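Local coordinates for iron-regulated outer membrane protein (Neisseria meningitidis, PDB 4B7O) that probably imports iron across the bacterial outer membrane as a TonB-dependent transporter, a beta barrel whose lumen is filled by a plug domain, at residues T103-L107 against Y132-I138; S195-V199 against E223-E227. All blocks are in the same frame, centred on the assembly; numbering follows the deposited sequence.

Contact 1: T103-L107 against Y132-I138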
# COMPACT_ATOMS: atom_id res chain seq x y z
N THR A 103 10.13 -5.73 -2.30
CA THR A 103 8.90 -6.22 -2.89
C THR A 103 8.71 -7.70 -2.64
O THR A 103 7.74 -8.32 -3.13
CB THR A 103 8.81 -5.82 -4.37
OG1 THR A 103 10.06 -6.07 -5.02
CG2 THR A 103 8.52 -4.36 -4.43
N SER A 104 9.62 -8.27 -1.86
CA SER A 104 9.36 -9.52 -1.14
C SER A 104 8.07 -9.46 -0.33
O SER A 104 7.43 -10.49 -0.14
CB SER A 104 10.49 -9.88 -0.16
OG SER A 104 11.58 -10.50 -0.84
N GLN A 105 7.72 -8.25 0.15
CA GLN A 105 6.59 -8.00 1.10
C GLN A 105 5.23 -7.83 0.44
O GLN A 105 5.06 -7.11 -0.57
CB GLN A 105 6.82 -6.71 1.92
CG GLN A 105 7.99 -6.81 2.84
CD GLN A 105 8.34 -5.49 3.48
OE1 GLN A 105 7.52 -4.59 3.57
NE2 GLN A 105 9.56 -5.39 3.95
N PHE A 106 4.25 -8.48 1.06
CA PHE A 106 2.85 -8.35 0.70
C PHE A 106 2.17 -7.67 1.84
O PHE A 106 2.41 -7.98 3.02
CB PHE A 106 2.18 -9.72 0.60
CG PHE A 106 2.77 -10.60 -0.44
CD1 PHE A 106 2.33 -10.51 -1.76
CD2 PHE A 106 3.75 -11.54 -0.11
CE1 PHE A 106 2.85 -11.33 -2.74
CE2 PHE A 106 4.29 -12.36 -1.09
CZ PHE A 106 3.83 -12.25 -2.41
N LEU A 107 1.25 -6.81 1.51
CA LEU A 107 0.56 -6.06 2.53
C LEU A 107 -0.94 -6.45 2.61
O LEU A 107 -1.57 -6.65 1.57
CB LEU A 107 0.75 -4.60 2.20
CG LEU A 107 -0.09 -3.75 3.13
CD1 LEU A 107 0.68 -2.48 3.53
CD2 LEU A 107 -1.46 -3.45 2.54
N TYR A 132 3.18 -11.94 -9.75
CA TYR A 132 2.36 -12.28 -8.59
C TYR A 132 3.23 -12.86 -7.48
O TYR A 132 2.76 -13.01 -6.34
CB TYR A 132 1.15 -13.19 -8.97
CG TYR A 132 1.56 -14.58 -9.37
CD1 TYR A 132 2.01 -14.88 -10.68
CD2 TYR A 132 1.58 -15.61 -8.42
CE1 TYR A 132 2.43 -16.16 -11.03
CE2 TYR A 132 1.98 -16.90 -8.76
CZ TYR A 132 2.40 -17.16 -10.06
OH TYR A 132 2.84 -18.43 -10.35
N HIS A 133 4.48 -13.17 -7.83
CA HIS A 133 5.47 -13.73 -6.88
C HIS A 133 6.15 -12.68 -6.04
O HIS A 133 7.13 -12.96 -5.36
CB HIS A 133 6.51 -14.54 -7.63
CG HIS A 133 6.05 -15.92 -8.00
ND1 HIS A 133 5.83 -16.86 -7.08
CD2 HIS A 133 5.75 -16.50 -9.23
CE1 HIS A 133 5.41 -18.00 -7.68
NE2 HIS A 133 5.36 -17.78 -8.99
N GLN A 134 5.67 -11.46 -6.11
CA GLN A 134 6.19 -10.37 -5.34
C GLN A 134 5.08 -9.38 -5.04
O GLN A 134 4.04 -9.36 -5.74
CB GLN A 134 7.30 -9.69 -6.12
CG GLN A 134 6.87 -8.91 -7.34
CD GLN A 134 8.10 -8.52 -8.15
OE1 GLN A 134 8.87 -9.39 -8.57
NE2 GLN A 134 8.32 -7.23 -8.33
N GLY A 135 5.29 -8.56 -4.01
CA GLY A 135 4.25 -7.63 -3.59
C GLY A 135 4.35 -6.37 -4.45
O GLY A 135 5.38 -6.12 -5.08
N ARG A 136 3.30 -5.57 -4.47
CA ARG A 136 3.36 -4.33 -5.19
C ARG A 136 4.30 -3.34 -4.45
O ARG A 136 4.47 -3.41 -3.24
CB ARG A 136 1.96 -3.80 -5.37
CG ARG A 136 1.13 -4.69 -6.31
CD ARG A 136 -0.32 -4.20 -6.33
NE ARG A 136 -1.10 -4.59 -7.50
CZ ARG A 136 -1.63 -5.79 -7.69
NH1 ARG A 136 -1.47 -6.79 -6.82
NH2 ARG A 136 -2.35 -5.99 -8.79
N PHE A 137 4.94 -2.45 -5.19
CA PHE A 137 5.97 -1.54 -4.63
C PHE A 137 5.43 -0.72 -3.45
O PHE A 137 4.39 -0.05 -3.58
CB PHE A 137 6.47 -0.58 -5.73
CG PHE A 137 7.78 0.09 -5.40
CD1 PHE A 137 7.83 1.26 -4.58
CD2 PHE A 137 8.98 -0.44 -5.89
CE1 PHE A 137 9.06 1.85 -4.25
CE2 PHE A 137 10.20 0.15 -5.56
CZ PHE A 137 10.24 1.30 -4.74
N ILE A 138 6.14 -0.75 -2.32
CA ILE A 138 5.75 0.05 -1.18
C ILE A 138 6.70 1.20 -0.95
O ILE A 138 7.89 1.00 -0.78
CB ILE A 138 5.71 -0.77 0.12
CG1 ILE A 138 4.71 -1.92 -0.01
CG2 ILE A 138 5.27 0.17 1.22
CD1 ILE A 138 4.76 -2.98 1.09
O HOH W 1 6.33 -4.72 -1.58

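Contact 2: S195-V199 against E223-E227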
# COMPACT_ATOMS: atom_id res chain seq x y z
N SER A 195 22.18 -3.41 12.94
CA SER A 195 23.08 -4.50 13.31
C SER A 195 22.77 -5.67 12.41
O SER A 195 23.65 -6.43 12.08
CB SER A 195 22.89 -4.89 14.78
OG SER A 195 21.85 -5.83 14.96
N ASN A 196 21.52 -5.75 11.99
CA ASN A 196 21.00 -6.87 11.25
C ASN A 196 20.16 -6.37 10.08
O ASN A 196 18.94 -6.42 10.16
CB ASN A 196 20.10 -7.71 12.20
CG ASN A 196 19.62 -8.99 11.55
OD1 ASN A 196 20.22 -9.46 10.57
ND2 ASN A 196 18.54 -9.57 12.10
N GLU A 197 20.75 -5.80 9.04
CA GLU A 197 22.11 -5.37 8.97
C GLU A 197 22.06 -4.32 7.87
O GLU A 197 21.62 -4.59 6.76
CB GLU A 197 23.08 -6.53 8.57
CG GLU A 197 24.57 -6.08 8.58
CD GLU A 197 25.57 -7.11 8.04
OE1 GLU A 197 25.42 -8.32 8.32
OE2 GLU A 197 26.53 -6.73 7.33
N GLY A 198 22.52 -3.12 8.16
CA GLY A 198 22.51 -2.10 7.11
C GLY A 198 23.06 -0.79 7.59
O GLY A 198 23.28 -0.61 8.78
N VAL A 199 23.27 0.14 6.65
CA VAL A 199 23.61 1.49 7.01
C VAL A 199 22.84 2.42 6.10
O VAL A 199 22.67 2.15 4.93
CB VAL A 199 25.12 1.77 6.86
CG1 VAL A 199 25.95 0.54 7.25
CG2 VAL A 199 25.45 2.19 5.45
N GLU A 223 21.10 -2.23 2.49
CA GLU A 223 20.95 -3.28 3.51
C GLU A 223 21.51 -4.61 3.06
O GLU A 223 21.24 -5.04 1.97
CB GLU A 223 19.49 -3.45 3.92
CG GLU A 223 18.82 -2.24 4.57
CD GLU A 223 17.32 -2.44 4.72
OE1 GLU A 223 16.69 -2.90 3.72
OE2 GLU A 223 16.77 -2.17 5.83
N LYS A 224 22.28 -5.24 3.92
CA LYS A 224 22.74 -6.61 3.71
C LYS A 224 21.65 -7.62 4.03
O LYS A 224 20.58 -7.26 4.47
CB LYS A 224 23.94 -6.95 4.62
CG LYS A 224 25.25 -6.22 4.31
CD LYS A 224 25.20 -5.52 2.96
CE LYS A 224 26.23 -4.39 2.96
NZ LYS A 224 26.15 -3.56 1.72
N GLU A 225 21.98 -8.90 3.88
CA GLU A 225 21.04 -9.96 4.05
C GLU A 225 20.81 -10.07 5.52
O GLU A 225 21.75 -9.96 6.31
CB GLU A 225 21.56 -11.24 3.46
CG GLU A 225 21.52 -11.33 1.94
CD GLU A 225 22.09 -12.68 1.47
OE1 GLU A 225 22.83 -13.32 2.27
OE2 GLU A 225 21.77 -13.13 0.33
N TYR A 226 19.56 -10.20 5.92
CA TYR A 226 19.24 -10.06 7.32
C TYR A 226 19.21 -11.46 7.89
O TYR A 226 18.96 -12.44 7.19
CB TYR A 226 17.89 -9.29 7.51
CG TYR A 226 16.65 -10.06 7.00
CD1 TYR A 226 16.05 -11.02 7.80
CD2 TYR A 226 16.12 -9.84 5.72
CE1 TYR A 226 14.94 -11.73 7.39
CE2 TYR A 226 15.00 -10.58 5.27
CZ TYR A 226 14.42 -11.54 6.13
OH TYR A 226 13.35 -12.32 5.77
N GLU A 227 19.44 -11.57 9.17
CA GLU A 227 19.20 -12.88 9.73
C GLU A 227 17.98 -12.96 10.63
O GLU A 227 17.68 -12.05 11.39
CB GLU A 227 20.44 -13.46 10.39
CG GLU A 227 21.25 -12.52 11.23
CD GLU A 227 22.36 -13.27 11.95
OE1 GLU A 227 22.08 -13.93 12.98
OE2 GLU A 227 23.51 -13.22 11.47

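Contact 1: T103-L107 against Y132-I138
Thr103 turns its carbonyl to Gln134 and Gly135 and its methyl to Gly135 O and Phe137. Thr103 O accepts the N-H of Gly135 at 2.6 Å, a nearly straight bond (161° at the hydrogen) lying in the carbonyl plane, and also rests on Gln134 CB. The Thr103 side chain runs beside that of Gln134, both pointing the same way. With OG1 lodged between backbone N and carbonyl carbon (chi1 45°), Thr103 CG2 is swung beside the backbone N and reaches Phe137 CA at 3.8 Å, while OG1 is hydrogen-bonded to Glu283. Gln105 works through its carbonyl: Gly135 CA sits 3.2 Å from Gln105 O in a CA-H...O contact. A water lies within hydrogen-bonding distance of Gln105 O and Arg136 O, though it has more acceptors near it than protons to give; Arg136 O also takes Gln114 NE2. The Gln105 side chain crosses that of Ile138 at about a right angle, with NE2 bonded to Gly100 O. Phe106 starts out away from 132-138, but its ring comes back to it: Phe106 CE1 is 3.8 Å from Gln134 C, and Tyr132 O lies at the ring edge, in plane. Here the end of a 3-10 turn and the start of strand 107-109 are laid against a plug-domain loop. With no side chain at Gly135, Phe106 CA and Gly135 CA come to 4.6 Å, and backbone N-H, CA-H and carbonyl groups do most of the gripping.

Contact 2: S195-V199 against E223-E227
Strands 198-209 and 212-223 of the transmembrane barrel form an antiparallel hairpin, and this contact is the end of their pairing, where both chains turn irregular. Gly198 and Glu223 make a non-hydrogen-bonded pair, their CA atoms 4.1 Å apart. Next to it Lys224 N donates to Glu197 O over 3.0 Å, a bent bond (132° at the hydrogen) with the donor tilted from the carbonyl plane. Beyond this point ladder bonding gives way to a side chain. A cis peptide joins Asn196 to Glu197, and Asn196 holds CG anti to its own N (chi1 -174°), which carries the amide across to the backbone of Glu227. Asn196 OD1 takes Glu227 N on a lone pair at 2.6 Å, and Asn196 ND2 donates a hydrogen bond to Glu227 O at 2.7 Å, so the amide mimics a neighbouring strand and is pinned flat by both bonds. ND2 also reaches Arg735 O. On the exposed side the carboxylate of Glu197 lies against the aliphatic CB and CG of Lys224, Glu197 OE2 3.3 Å from Lys224 CG. The lysine bends at chi2 and sends NZ to a salt bridge with Asp222, while Glu223 OE1 makes a salt bridge with Lys248 NZ and a hydrogen bond with Asn101 ND2.

Overall arrangement
Contact 1 belongs to the plug and contact 2 to the first strands of the barrel around it. Their centres are 20 Å apart and their nearest atoms about 7 Å, so the two do not touch. Along the chain they come in series, contact 1 closing before contact 2 opens. Contact 1 is buried, its centre 9 Å from that of the chain, whereas contact 2 is partly buried at 24 Å. Plug and barrel do meet near both: Ser104 OG of contact 1 is hydrogen-bonded to Glu283 O, in the loop after barrel strand 264-276, and Asn101, two residues before 103-107, is the plug residue that reaches contact 2.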